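Long-range contacts in metazoan TIR-STING fusion (Crassostrea gigas, PDB 6WT6), which is a fusion of a TIR domain with a STING ligand-binding domain, each built round a central beta sheet flanked by helices: residues L218-S223 with I329-D334; R225-I230 with G277-V282; Y273-E278 with N348-Q353. All coordinates share one frame; numbering follows the deposited sequence.

Interaction 1 of 3, residues L218-S223 with I329-D334; sequences LFFPQS and IVFYKD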
ATOM      1  N   LEU A 218       7.375   9.145  17.280  1.00 20.20           N
ATOM      2  CA  LEU A 218       7.154   7.881  16.588  1.00 19.95           C
ATOM      3  C   LEU A 218       8.500   7.354  16.114  1.00 23.44           C
ATOM      4  O   LEU A 218       9.198   8.023  15.344  1.00 26.00           O
ATOM      5  CB  LEU A 218       6.198   8.065  15.412  1.00 19.54           C
ATOM      6  CG  LEU A 218       4.809   8.617  15.731  1.00 17.57           C
ATOM      7  CD1 LEU A 218       4.117   9.034  14.449  1.00 15.13           C
ATOM      8  CD2 LEU A 218       3.980   7.582  16.492  1.00 19.89           C
ATOM      9  N   PHE A 219       8.862   6.161  16.571  1.00 24.20           N
ATOM     10  CA  PHE A 219      10.207   5.639  16.379  1.00 23.10           C
ATOM     11  C   PHE A 219      10.260   4.744  15.150  1.00 22.90           C
ATOM     12  O   PHE A 219       9.422   3.852  14.982  1.00 21.12           O
ATOM     13  CB  PHE A 219      10.679   4.899  17.631  1.00 27.79           C
ATOM     14  CG  PHE A 219      10.945   5.817  18.788  1.00 31.06           C
ATOM     15  CD1 PHE A 219      12.191   6.399  18.954  1.00 32.28           C
ATOM     16  CD2 PHE A 219       9.937   6.136  19.684  1.00 31.61           C
ATOM     17  CE1 PHE A 219      12.432   7.262  20.008  1.00 34.87           C
ATOM     18  CE2 PHE A 219      10.175   6.997  20.740  1.00 31.83           C
ATOM     19  CZ  PHE A 219      11.422   7.562  20.901  1.00 31.22           C
ATOM     20  N   PHE A 220      11.257   4.993  14.303  1.00 24.16           N
ATOM     21  CA  PHE A 220      11.383   4.373  12.985  1.00 22.80           C
ATOM     22  C   PHE A 220      12.804   3.833  12.874  1.00 21.49           C
ATOM     23  O   PHE A 220      13.680   4.475  12.277  1.00 19.84           O
ATOM     24  CB  PHE A 220      11.066   5.396  11.887  1.00 21.63           C
ATOM     25  CG  PHE A 220      10.798   4.802  10.525  1.00 21.17           C
ATOM     26  CD1 PHE A 220      11.499   3.695  10.064  1.00 25.85           C
ATOM     27  CD2 PHE A 220       9.847   5.376   9.695  1.00 16.49           C
ATOM     28  CE1 PHE A 220      11.246   3.167   8.808  1.00 23.76           C
ATOM     29  CE2 PHE A 220       9.592   4.857   8.440  1.00 18.30           C
ATOM     30  CZ  PHE A 220      10.290   3.749   7.996  1.00 20.10           C
ATOM     31  N   PRO A 221      13.072   2.662  13.449  1.00 17.88           N
ATOM     32  CA  PRO A 221      14.390   2.040  13.271  1.00 21.22           C
ATOM     33  C   PRO A 221      14.605   1.635  11.821  1.00 23.32           C
ATOM     34  O   PRO A 221      13.697   1.128  11.160  1.00 21.64           O
ATOM     35  CB  PRO A 221      14.332   0.816  14.192  1.00 13.66           C
ATOM     36  CG  PRO A 221      12.870   0.498  14.291  1.00 13.59           C
ATOM     37  CD  PRO A 221      12.173   1.831  14.269  1.00 16.65           C
ATOM     38  N   GLN A 222      15.832   1.855  11.330  1.00 24.50           N
ATOM     39  CA  GLN A 222      16.114   1.600   9.919  1.00 24.80           C
ATOM     40  C   GLN A 222      15.917   0.134   9.554  1.00 23.54           C
ATOM     41  O   GLN A 222      15.542  -0.177   8.419  1.00 28.04           O
ATOM     42  CB  GLN A 222      17.538   2.036   9.575  1.00 28.29           C
ATOM     43  CG  GLN A 222      17.901   1.829   8.111  1.00 30.38           C
ATOM     44  CD  GLN A 222      19.286   2.335   7.774  1.00 33.98           C
ATOM     45  OE1 GLN A 222      19.995   2.854   8.633  1.00 37.74           O
ATOM     46  NE2 GLN A 222      19.680   2.187   6.516  1.00 33.93           N
ATOM     47  N   SER A 223      16.174  -0.782  10.487  1.00 23.36           N
ATOM     48  CA  SER A 223      15.958  -2.191  10.180  1.00 21.88           C
ATOM     49  C   SER A 223      14.484  -2.551  10.126  1.00 20.19           C
ATOM     50  O   SER A 223      14.156  -3.665   9.696  1.00 23.53           O
ATOM     51  CB  SER A 223      16.652  -3.077  11.212  1.00 18.42           C
ATOM     52  OG  SER A 223      15.899  -3.117  12.412  1.00 23.93           O
ATOM     53  N   ILE A 329       8.409  12.012  13.889  1.00 20.39           N
ATOM     54  CA  ILE A 329       8.946  10.720  13.477  1.00 24.48           C
ATOM     55  C   ILE A 329      10.450  10.719  13.730  1.00 26.36           C
ATOM     56  O   ILE A 329      11.168  11.614  13.267  1.00 29.34           O
ATOM     57  CB  ILE A 329       8.627  10.428  12.005  1.00 28.42           C
ATOM     58  CG1 ILE A 329       7.124  10.573  11.745  1.00 28.18           C
ATOM     59  CG2 ILE A 329       9.086   9.027  11.640  1.00 29.78           C
ATOM     60  CD1 ILE A 329       6.709  10.200  10.333  1.00 28.75           C
ATOM     61  N   VAL A 330      10.925   9.724  14.476  1.00 20.97           N
ATOM     62  CA  VAL A 330      12.331   9.612  14.854  1.00 21.50           C
ATOM     63  C   VAL A 330      12.922   8.446  14.069  1.00 22.86           C
ATOM     64  O   VAL A 330      12.797   7.282  14.472  1.00 21.10           O
ATOM     65  CB  VAL A 330      12.505   9.407  16.364  1.00 21.45           C
ATOM     66  CG1 VAL A 330      13.994   9.306  16.732  1.00 17.87           C
ATOM     67  CG2 VAL A 330      11.816  10.523  17.149  1.00 20.48           C
ATOM     68  N   PHE A 331      13.572   8.743  12.947  1.00 22.43           N
ATOM     69  CA  PHE A 331      14.299   7.729  12.198  1.00 26.72           C
ATOM     70  C   PHE A 331      15.722   7.626  12.740  1.00 31.01           C
ATOM     71  O   PHE A 331      16.380   8.646  12.975  1.00 33.52           O
ATOM     72  CB  PHE A 331      14.313   8.063  10.707  1.00 28.15           C
ATOM     73  CG  PHE A 331      14.990   7.022   9.859  1.00 31.29           C
ATOM     74  CD1 PHE A 331      14.267   5.974   9.316  1.00 31.33           C
ATOM     75  CD2 PHE A 331      16.354   7.093   9.603  1.00 31.50           C
ATOM     76  CE1 PHE A 331      14.888   5.016   8.533  1.00 32.72           C
ATOM     77  CE2 PHE A 331      16.980   6.139   8.823  1.00 31.26           C
ATOM     78  CZ  PHE A 331      16.248   5.100   8.288  1.00 31.10           C
ATOM     79  N   TYR A 332      16.197   6.395  12.926  1.00 28.58           N
ATOM     80  CA  TYR A 332      17.517   6.192  13.503  1.00 23.68           C
ATOM     81  C   TYR A 332      18.056   4.839  13.074  1.00 25.62           C
ATOM     82  O   TYR A 332      17.292   3.907  12.805  1.00 24.97           O
ATOM     83  CB  TYR A 332      17.476   6.282  15.032  1.00 26.14           C
ATOM     84  CG  TYR A 332      16.611   5.224  15.686  1.00 27.38           C
ATOM     85  CD1 TYR A 332      15.234   5.402  15.819  1.00 25.60           C
ATOM     86  CD2 TYR A 332      17.170   4.048  16.177  1.00 25.02           C
ATOM     87  CE1 TYR A 332      14.440   4.436  16.416  1.00 24.86           C
ATOM     88  CE2 TYR A 332      16.386   3.075  16.769  1.00 25.70           C
ATOM     89  CZ  TYR A 332      15.023   3.273  16.891  1.00 27.26           C
ATOM     90  OH  TYR A 332      14.244   2.306  17.485  1.00 27.08           O
ATOM     91  N   LYS A 333      19.386   4.746  13.020  1.00 28.96           N
ATOM     92  CA  LYS A 333      20.073   3.479  12.785  1.00 28.43           C
ATOM     93  C   LYS A 333      20.110   2.698  14.090  1.00 27.75           C
ATOM     94  O   LYS A 333      20.822   3.075  15.027  1.00 27.72           O
ATOM     95  CB  LYS A 333      21.489   3.712  12.265  1.00 28.95           C
ATOM     96  CG  LYS A 333      21.563   4.520  10.983  1.00 35.34           C
ATOM     97  CD  LYS A 333      22.961   4.478  10.376  1.00 39.92           C
ATOM     98  CE  LYS A 333      23.087   5.456   9.215  1.00 44.16           C
ATOM     99  NZ  LYS A 333      24.329   5.239   8.426  1.00 50.43           N
ATOM    100  N   ASP A 334      19.352   1.605  14.151  1.00 24.74           N
ATOM    101  CA  ASP A 334      19.296   0.779  15.357  1.00 24.04           C
ATOM    102  C   ASP A 334      20.468  -0.203  15.342  1.00 24.07           C
ATOM    103  O   ASP A 334      20.319  -1.407  15.119  1.00 24.80           O
ATOM    104  CB  ASP A 334      17.950   0.070  15.456  1.00 23.69           C
ATOM    105  CG  ASP A 334      17.557  -0.622  14.167  1.00 26.59           C
ATOM    106  OD1 ASP A 334      17.921  -0.123  13.086  1.00 30.65           O
ATOM    107  OD2 ASP A 334      16.880  -1.667  14.232  1.00 28.25           O
TER
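Leu218 O accepts the backbone N-H of Val330 (2.6 Å), the first of four main-chain hydrogen bonds that join strands 218-221 and 329-332 in parallel. Phe220 follows with both its polar backbone atoms: its N bonds to Val330 O (2.8 Å) and its O receives Tyr332 N. Gln222 N, just past the strand, completes the ladder on Tyr332 O (2.9 Å). Beyond it a carboxylate takes over. Asp334 grips Ser223 through both oxygens, each met on its syn side: OD1 takes the Ser223 N-H (3.2 Å) and OD2 the Ser223 hydroxyl. Ser223 OG also bonds Arg225 NE, whose guanidinium makes a long, weak ion pair with Asp334.

The aromatic contacts divide between the sheet's faces. Phe220 and Phe331 share one face, their rings inclined at 59° and Phe331 CD1 lying over the Phe220 ring, 3.7 Å from Phe220 CD1. The extended chain of Gln222 meets the far end of the Phe331 ring obliquely, Gln222 CB lying 3.6 Å from Phe331 CZ. On the other face, Tyr332 CG sits between its backbone N and carbonyl carbon (chi1 62°), which folds the ring under Pro221. Pro221 CA makes a CH-pi contact there, 4.0 Å from the ring centroid, while Tyr332 CE1 meets the edge of Phe219.

Strand 327-332 is outermost in the five-stranded mixed sheet of this chain, and strand 212-221 separates it from strand 272-279. Helix 299-319 packs on the Phe220 and Ile329 face, helix 341-356 on the Phe219 and Tyr332 face, and Phe331 also touches Asp75 of the second subunit.

Interaction 2 of 3, residues R225-I230 with G277-V282; sequences RCRDSI and GEYIGV
Tyr279 inserts its ring into the curve of loop 225-230, so that backbone as well as side chains surround it. One face is overlaid by the loop's main chain: Cys226 CA stands over the centre, a CH-pi contact 4.2 Å from the centroid, and Arg227 N lies 3.5 Å above the plane nearer the rim. From the opposite side Ile230 comes in obliquely with CD1, which rests 3.6 Å from Tyr279 CZ. Ser229 meets the ring edge close to its plane, and Arg227 O approaches Tyr279 CD2 at 3.3 Å. The aliphatic part of Arg227 closes over the phenol end, CG lying 3.5 Å from Tyr279 OH; beyond it the chain bends at chi3 and leads the guanidinium away from the ring. The sulfur of Cys226 lies on the same side of the ring plane as its CA but displaced toward Tyr279 CB, in an oblique sulfur-aromatic contact 5.0 Å from the centroid. With SG beside the backbone N and anti to the carbonyl carbon (chi1 -59°), it drops toward the backbone that follows the tyrosine and comes within 3.5 Å of Ile280 O.

Within the STING ligand-binding domain, Tyr279 is the last residue of strand 272-279, a middle strand of the mixed sheet, while 225-230 belongs to the connection between strands 212-221 and 238-243. The contact thus packs this connection against the C-terminal end of strand 272-279.

Further bonds position the loop. Cys226 N is held by His284 ND1, and Ser229 OG by Tyr263 OH on the neighbouring strand 260-266. Along the CD1/CE1 border of the ring, Pro221 and Tyr332 pack against Tyr279, and Ile230 continues onto Phe219 and Tyr332.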
ATOM      1  N   ARG A 225      12.733  -3.330  12.529  1.00 17.42           N
ATOM      2  CA  ARG A 225      12.423  -4.210  13.648  1.00 24.67           C
ATOM      3  C   ARG A 225      11.827  -3.395  14.783  1.00 26.80           C
ATOM      4  O   ARG A 225      12.483  -2.505  15.332  1.00 22.21           O
ATOM      5  CB  ARG A 225      13.676  -4.935  14.130  1.00 34.68           C
ATOM      6  CG  ARG A 225      14.109  -6.088  13.268  1.00 42.71           C
ATOM      7  CD  ARG A 225      15.389  -6.721  13.795  1.00 43.92           C
ATOM      8  NE  ARG A 225      16.486  -5.760  13.872  1.00 45.93           N
ATOM      9  CZ  ARG A 225      17.657  -6.010  14.451  1.00 52.41           C
ATOM     10  NH1 ARG A 225      17.885  -7.196  15.002  1.00 48.37           N
ATOM     11  NH2 ARG A 225      18.598  -5.075  14.480  1.00 56.86           N
ATOM     12  N   CYS A 226      10.588  -3.699  15.141  1.00 29.51           N
ATOM     13  CA  CYS A 226       9.938  -3.069  16.276  1.00 30.02           C
ATOM     14  C   CYS A 226      10.031  -3.984  17.488  1.00 31.30           C
ATOM     15  O   CYS A 226       9.829  -5.197  17.383  1.00 33.53           O
ATOM     16  CB  CYS A 226       8.476  -2.746  15.967  1.00 30.63           C
ATOM     17  SG  CYS A 226       8.257  -1.648  14.543  1.00 31.63           S
ATOM     18  N   ARG A 227      10.349  -3.395  18.632  1.00 29.55           N
ATOM     19  CA  ARG A 227      10.396  -4.099  19.901  1.00 29.10           C
ATOM     20  C   ARG A 227       9.101  -3.854  20.670  1.00 32.95           C
ATOM     21  O   ARG A 227       8.300  -2.985  20.321  1.00 33.25           O
ATOM     22  CB  ARG A 227      11.625  -3.648  20.701  1.00 25.69           C
ATOM     23  CG  ARG A 227      12.909  -3.689  19.867  1.00 25.78           C
ATOM     24  CD  ARG A 227      14.152  -3.362  20.662  1.00 33.54           C
ATOM     25  NE  ARG A 227      14.553  -4.482  21.504  1.00 42.99           N
ATOM     26  CZ  ARG A 227      15.710  -4.552  22.152  1.00 44.64           C
ATOM     27  NH1 ARG A 227      16.592  -3.565  22.053  1.00 45.23           N
ATOM     28  NH2 ARG A 227      15.986  -5.612  22.898  1.00 49.15           N
ATOM     29  N   ASP A 228       8.886  -4.658  21.717  1.00 37.33           N
ATOM     30  CA  ASP A 228       7.648  -4.536  22.483  1.00 39.77           C
ATOM     31  C   ASP A 228       7.531  -3.169  23.139  1.00 40.18           C
ATOM     32  O   ASP A 228       6.421  -2.645  23.292  1.00 43.76           O
ATOM     33  CB  ASP A 228       7.562  -5.638  23.540  1.00 45.80           C
ATOM     34  CG  ASP A 228       7.101  -6.966  22.967  1.00 55.55           C
ATOM     35  OD1 ASP A 228       6.258  -6.968  22.040  1.00 57.67           O
ATOM     36  OD2 ASP A 228       7.582  -8.012  23.450  1.00 61.13           O
ATOM     37  N   SER A 229       8.658  -2.577  23.526  1.00 37.45           N
ATOM     38  CA  SER A 229       8.680  -1.257  24.135  1.00 34.36           C
ATOM     39  C   SER A 229       9.970  -0.565  23.726  1.00 34.37           C
ATOM     40  O   SER A 229      11.015  -1.213  23.627  1.00 30.46           O
ATOM     41  CB  SER A 229       8.582  -1.352  25.662  1.00 35.35           C
ATOM     42  OG  SER A 229       8.827  -0.099  26.270  1.00 39.69           O
ATOM     43  N   ILE A 230       9.894   0.745  23.478  1.00 34.38           N
ATOM     44  CA  ILE A 230      11.104   1.495  23.153  1.00 34.99           C
ATOM     45  C   ILE A 230      12.072   1.475  24.324  1.00 40.85           C
ATOM     46  O   ILE A 230      13.289   1.602  24.137  1.00 40.85           O
ATOM     47  CB  ILE A 230      10.751   2.935  22.733  1.00 36.72           C
ATOM     48  CG1 ILE A 230      11.981   3.659  22.187  1.00 36.51           C
ATOM     49  CG2 ILE A 230      10.166   3.707  23.901  1.00 41.35           C
ATOM     50  CD1 ILE A 230      12.488   3.098  20.870  1.00 33.04           C
ATOM     51  N   GLY A 277       5.903   8.178  23.545  1.00 23.58           N
ATOM     52  CA  GLY A 277       6.625   7.558  22.449  1.00 24.87           C
ATOM     53  C   GLY A 277       6.170   6.139  22.194  1.00 25.26           C
ATOM     54  O   GLY A 277       5.714   5.432  23.100  1.00 28.27           O
ATOM     55  N   GLU A 278       6.310   5.719  20.941  1.00 20.15           N
ATOM     56  CA  GLU A 278       6.005   4.355  20.542  1.00 22.41           C
ATOM     57  C   GLU A 278       6.632   4.103  19.180  1.00 24.89           C
ATOM     58  O   GLU A 278       7.020   5.036  18.471  1.00 25.07           O
ATOM     59  CB  GLU A 278       4.495   4.109  20.504  1.00 24.85           C
ATOM     60  CG  GLU A 278       3.761   4.975  19.488  1.00 25.89           C
ATOM     61  CD  GLU A 278       2.257   4.971  19.693  1.00 30.53           C
ATOM     62  OE1 GLU A 278       1.822   4.927  20.861  1.00 30.91           O
ATOM     63  OE2 GLU A 278       1.513   5.004  18.688  1.00 29.75           O
ATOM     64  N   TYR A 279       6.739   2.827  18.829  1.00 26.83           N
ATOM     65  CA  TYR A 279       7.164   2.460  17.489  1.00 23.99           C
ATOM     66  C   TYR A 279       6.036   2.701  16.492  1.00 26.48           C
ATOM     67  O   TYR A 279       4.853   2.647  16.834  1.00 24.86           O
ATOM     68  CB  TYR A 279       7.585   0.988  17.438  1.00 23.34           C
ATOM     69  CG  TYR A 279       8.912   0.666  18.099  1.00 21.92           C
ATOM     70  CD1 TYR A 279      10.111   0.890  17.437  1.00 17.72           C
ATOM     71  CD2 TYR A 279       8.960   0.112  19.370  1.00 23.32           C
ATOM     72  CE1 TYR A 279      11.319   0.590  18.028  1.00 24.77           C
ATOM     73  CE2 TYR A 279      10.165  -0.190  19.973  1.00 28.61           C
ATOM     74  CZ  TYR A 279      11.342   0.047  19.297  1.00 27.31           C
ATOM     75  OH  TYR A 279      12.545  -0.257  19.888  1.00 25.87           O
ATOM     76  N   ILE A 280       6.416   2.984  15.248  1.00 32.32           N
ATOM     77  CA  ILE A 280       5.492   2.912  14.117  1.00 32.05           C
ATOM     78  C   ILE A 280       5.337   1.428  13.794  1.00 34.66           C
ATOM     79  O   ILE A 280       6.184   0.838  13.118  1.00 31.16           O
ATOM     80  CB  ILE A 280       5.997   3.705  12.909  1.00 30.11           C
ATOM     81  CG1 ILE A 280       6.297   5.150  13.306  1.00 23.16           C
ATOM     82  CG2 ILE A 280       4.977   3.657  11.781  1.00 30.38           C
ATOM     83  CD1 ILE A 280       6.742   6.020  12.149  1.00 17.18           C
ATOM     84  N   GLY A 281       4.257   0.815  14.288  1.00 32.51           N
ATOM     85  CA  GLY A 281       4.150  -0.635  14.250  1.00 26.68           C
ATOM     86  C   GLY A 281       4.069  -1.216  12.852  1.00 29.67           C
ATOM     87  O   GLY A 281       4.463  -2.366  12.633  1.00 31.12           O
ATOM     88  N   VAL A 282       3.574  -0.434  11.888  1.00 25.27           N
ATOM     89  CA  VAL A 282       3.352  -0.967  10.547  1.00 23.66           C
ATOM     90  C   VAL A 282       4.670  -1.312   9.853  1.00 26.00           C
ATOM     91  O   VAL A 282       4.710  -2.212   9.005  1.00 27.86           O
ATOM     92  CB  VAL A 282       2.511   0.026   9.719  1.00 28.02           C
ATOM     93  CG1 VAL A 282       3.311   1.280   9.391  1.00 27.59           C
ATOM     94  CG2 VAL A 282       1.993  -0.639   8.447  1.00 32.47           C
TER

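Interaction 3 of 3, residues Y273-E278 with N348-Q353; sequences YFFAGE and NEIKNQ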
ATOM      1  N   TYR A 273      13.898  14.090  31.143  1.00 48.45           N
ATOM      2  CA  TYR A 273      13.027  14.583  30.088  1.00 40.36           C
ATOM      3  C   TYR A 273      11.974  13.527  29.794  1.00 40.20           C
ATOM      4  O   TYR A 273      12.296  12.338  29.690  1.00 38.60           O
ATOM      5  CB  TYR A 273      13.830  14.920  28.832  1.00 38.37           C
ATOM      6  CG  TYR A 273      14.535  16.253  28.917  1.00 41.47           C
ATOM      7  CD1 TYR A 273      15.774  16.369  29.537  1.00 45.69           C
ATOM      8  CD2 TYR A 273      13.952  17.402  28.396  1.00 42.46           C
ATOM      9  CE1 TYR A 273      16.421  17.593  29.623  1.00 47.00           C
ATOM     10  CE2 TYR A 273      14.588  18.630  28.478  1.00 43.10           C
ATOM     11  CZ  TYR A 273      15.823  18.719  29.092  1.00 46.55           C
ATOM     12  OH  TYR A 273      16.460  19.938  29.175  1.00 45.85           O
ATOM     13  N   PHE A 274      10.725  13.965  29.672  1.00 38.07           N
ATOM     14  CA  PHE A 274       9.589  13.077  29.493  1.00 34.99           C
ATOM     15  C   PHE A 274       9.066  13.158  28.064  1.00 33.85           C
ATOM     16  O   PHE A 274       9.126  14.207  27.414  1.00 33.12           O
ATOM     17  CB  PHE A 274       8.461  13.426  30.471  1.00 35.15           C
ATOM     18  CG  PHE A 274       8.799  13.175  31.915  1.00 31.41           C
ATOM     19  CD1 PHE A 274       9.487  14.123  32.653  1.00 36.38           C
ATOM     20  CD2 PHE A 274       8.408  12.000  32.540  1.00 26.41           C
ATOM     21  CE1 PHE A 274       9.794  13.903  33.986  1.00 35.47           C
ATOM     22  CE2 PHE A 274       8.709  11.774  33.877  1.00 32.96           C
ATOM     23  CZ  PHE A 274       9.405  12.728  34.599  1.00 32.88           C
ATOM     24  N   PHE A 275       8.541  12.037  27.579  1.00 29.72           N
ATOM     25  CA  PHE A 275       7.990  12.019  26.234  1.00 29.07           C
ATOM     26  C   PHE A 275       6.978  10.892  26.112  1.00 31.29           C
ATOM     27  O   PHE A 275       7.126   9.833  26.730  1.00 30.76           O
ATOM     28  CB  PHE A 275       9.095  11.857  25.181  1.00 30.74           C
ATOM     29  CG  PHE A 275       9.854  10.555  25.275  1.00 33.07           C
ATOM     30  CD1 PHE A 275      10.888  10.394  26.191  1.00 30.31           C
ATOM     31  CD2 PHE A 275       9.546   9.498  24.432  1.00 33.02           C
ATOM     32  CE1 PHE A 275      11.589   9.199  26.267  1.00 30.99           C
ATOM     33  CE2 PHE A 275      10.247   8.302  24.503  1.00 31.13           C
ATOM     34  CZ  PHE A 275      11.269   8.153  25.422  1.00 29.42           C
ATOM     35  N   ALA A 276       5.938  11.144  25.319  1.00 29.37           N
ATOM     36  CA  ALA A 276       5.094  10.067  24.828  1.00 29.90           C
ATOM     37  C   ALA A 276       5.738   9.489  23.578  1.00 28.26           C
ATOM     38  O   ALA A 276       6.097  10.229  22.659  1.00 26.41           O
ATOM     39  CB  ALA A 276       3.686  10.570  24.521  1.00 31.92           C
ATOM     40  N   GLY A 277       5.903   8.178  23.545  1.00 23.58           N
ATOM     41  CA  GLY A 277       6.625   7.558  22.449  1.00 24.87           C
ATOM     42  C   GLY A 277       6.170   6.139  22.194  1.00 25.26           C
ATOM     43  O   GLY A 277       5.714   5.432  23.100  1.00 28.27           O
ATOM     44  N   GLU A 278       6.310   5.719  20.941  1.00 20.15           N
ATOM     45  CA  GLU A 278       6.005   4.355  20.542  1.00 22.41           C
ATOM     46  C   GLU A 278       6.632   4.103  19.180  1.00 24.89           C
ATOM     47  O   GLU A 278       7.020   5.036  18.471  1.00 25.07           O
ATOM     48  CB  GLU A 278       4.495   4.109  20.504  1.00 24.85           C
ATOM     49  CG  GLU A 278       3.761   4.975  19.488  1.00 25.89           C
ATOM     50  CD  GLU A 278       2.257   4.971  19.693  1.00 30.53           C
ATOM     51  OE1 GLU A 278       1.822   4.927  20.861  1.00 30.91           O
ATOM     52  OE2 GLU A 278       1.513   5.004  18.688  1.00 29.75           O
ATOM     53  N   ASN A 348      18.062  14.585  22.573  1.00 46.47           N
ATOM     54  CA  ASN A 348      18.309  15.544  21.506  1.00 45.39           C
ATOM     55  C   ASN A 348      17.018  15.908  20.783  1.00 38.53           C
ATOM     56  O   ASN A 348      16.783  17.081  20.473  1.00 37.31           O
ATOM     57  CB  ASN A 348      19.336  14.985  20.524  1.00 48.85           C
ATOM     58  CG  ASN A 348      20.750  15.424  20.845  1.00 54.48           C
ATOM     59  OD1 ASN A 348      21.131  16.563  20.569  1.00 60.35           O
ATOM     60  ND2 ASN A 348      21.538  14.522  21.415  1.00 51.36           N
ATOM     61  N   GLU A 349      16.164  14.918  20.506  1.00 34.52           N
ATOM     62  CA  GLU A 349      14.922  15.205  19.796  1.00 35.46           C
ATOM     63  C   GLU A 349      13.945  15.980  20.668  1.00 30.25           C
ATOM     64  O   GLU A 349      13.267  16.890  20.182  1.00 34.77           O
ATOM     65  CB  GLU A 349      14.284  13.911  19.292  1.00 39.61           C
ATOM     66  CG  GLU A 349      14.822  13.442  17.950  1.00 46.96           C
ATOM     67  CD  GLU A 349      14.529  14.416  16.819  1.00 55.98           C
ATOM     68  OE1 GLU A 349      13.644  15.289  16.975  1.00 58.16           O
ATOM     69  OE2 GLU A 349      15.192  14.307  15.765  1.00 60.94           O
ATOM     70  N   ILE A 350      13.856  15.636  21.953  1.00 26.80           N
ATOM     71  CA  ILE A 350      12.943  16.336  22.853  1.00 30.17           C
ATOM     72  C   ILE A 350      13.325  17.806  22.965  1.00 38.50           C
ATOM     73  O   ILE A 350      12.463  18.693  22.912  1.00 41.43           O
ATOM     74  CB  ILE A 350      12.926  15.653  24.233  1.00 31.10           C
ATOM     75  CG1 ILE A 350      12.318  14.252  24.138  1.00 33.42           C
ATOM     76  CG2 ILE A 350      12.163  16.502  25.240  1.00 28.69           C
ATOM     77  CD1 ILE A 350      12.316  13.510  25.452  1.00 29.98           C
ATOM     78  N   LYS A 351      14.621  18.086  23.120  1.00 41.67           N
ATOM     79  CA  LYS A 351      15.072  19.469  23.239  1.00 43.64           C
ATOM     80  C   LYS A 351      14.858  20.235  21.939  1.00 46.60           C
ATOM     81  O   LYS A 351      14.518  21.423  21.962  1.00 49.21           O
ATOM     82  CB  LYS A 351      16.544  19.503  23.654  1.00 42.05           C
ATOM     83  CG  LYS A 351      16.799  18.958  25.051  1.00 43.61           C
ATOM     84  CD  LYS A 351      18.284  18.901  25.373  1.00 44.83           C
ATOM     85  CE  LYS A 351      18.513  18.393  26.788  1.00 46.13           C
ATOM     86  NZ  LYS A 351      19.957  18.360  27.153  1.00 49.62           N
ATOM     87  N   ASN A 352      15.047  19.571  20.796  1.00 44.08           N
ATOM     88  CA  ASN A 352      14.803  20.221  19.513  1.00 46.42           C
ATOM     89  C   ASN A 352      13.339  20.620  19.366  1.00 48.37           C
ATOM     90  O   ASN A 352      13.029  21.708  18.865  1.00 49.96           O
ATOM     91  CB  ASN A 352      15.230  19.293  18.375  1.00 46.11           C
ATOM     92  CG  ASN A 352      15.100  19.941  17.013  1.00 50.51           C
ATOM     93  OD1 ASN A 352      15.704  20.979  16.748  1.00 57.19           O
ATOM     94  ND2 ASN A 352      14.329  19.315  16.131  1.00 48.92           N
ATOM     95  N   GLN A 353      12.424  19.754  19.806  1.00 41.77           N
ATOM     96  CA  GLN A 353      11.007  20.062  19.676  1.00 40.86           C
ATOM     97  C   GLN A 353      10.570  21.138  20.663  1.00 47.50           C
ATOM     98  O   GLN A 353       9.663  21.920  20.358  1.00 49.27           O
ATOM     99  CB  GLN A 353      10.177  18.793  19.856  1.00 34.85           C
ATOM    100  CG  GLN A 353      10.411  17.758  18.773  1.00 31.28           C
ATOM    101  CD  GLN A 353      10.187  18.315  17.380  1.00 36.13           C
ATOM    102  OE1 GLN A 353       9.245  19.078  17.144  1.00 40.25           O
ATOM    103  NE2 GLN A 353      11.057  17.942  16.447  1.00 34.03           N
TER
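Ile350 points from helix 348-353 at strand 273-278 and meets Phe275 at about a right angle, end-on against the base of its side chain. Its CG1 lies anti to the carbonyl carbon (chi1 -66°) and the branch then runs out extended, which carries CD1 into the angle between strand backbone and phenyl ring: CD1 is 3.5 Å from Phe275 CD1 and 3.6 Å from Phe275 CB. The same methyl comes within 3.8 Å of Phe274 O. The other branch turns toward Tyr273, crossing it obliquely with CG2 3.7 Å from Tyr273 CD2. One isoleucine thus packs against two aromatic residues set two apart on the same face of the strand, while Phe274 between them points to the other face, against Ala208.

Lys351 extends the contact toward the outside. Its straight methylene chain crosses the Tyr273 side chain at about a right angle and approaches the ring at a slant, first with CG near CE2 and then with CE near the phenol end, 3.5 Å from Tyr273 OH. This is aliphatic packing; the ammonium group goes on to a salt bridge with Asp267, which also touches Tyr273 and probably steadies the lysine in this position.

The segment axes pass 9.2 Å apart at 88°, so the helix lies straight across the strand and within these segments meets it through two consecutive residues. Val265 of the adjacent strand 260-266 also packs on Ile350. The arrangement is the apolar helix-on-sheet layer of an alpha/beta fold, here closing one face of the mixed sheet in the STING ligand-binding domain.

Overall arrangement
All three contacts gather on the mixed sheet of the STING ligand-binding domain. Interaction 1 is strand pairing at the sheet's border, rich in main-chain hydrogen bonds, and passes from buried aromatics to a polar, more exposed end. Interaction 2, about 9 Å from it between centres, joins a partly exposed loop to the strand next inward and depends on one ring and apolar packing. Interaction 3 is the buried one, an apolar helix-to-sheet contact nearer the start of the same strand 272-279. Backbone bonds from Phe219 to Glu278 and Ile280 tie the elements together, and Phe219 also packs on Phe275, linking interactions 1 and 3 through the core.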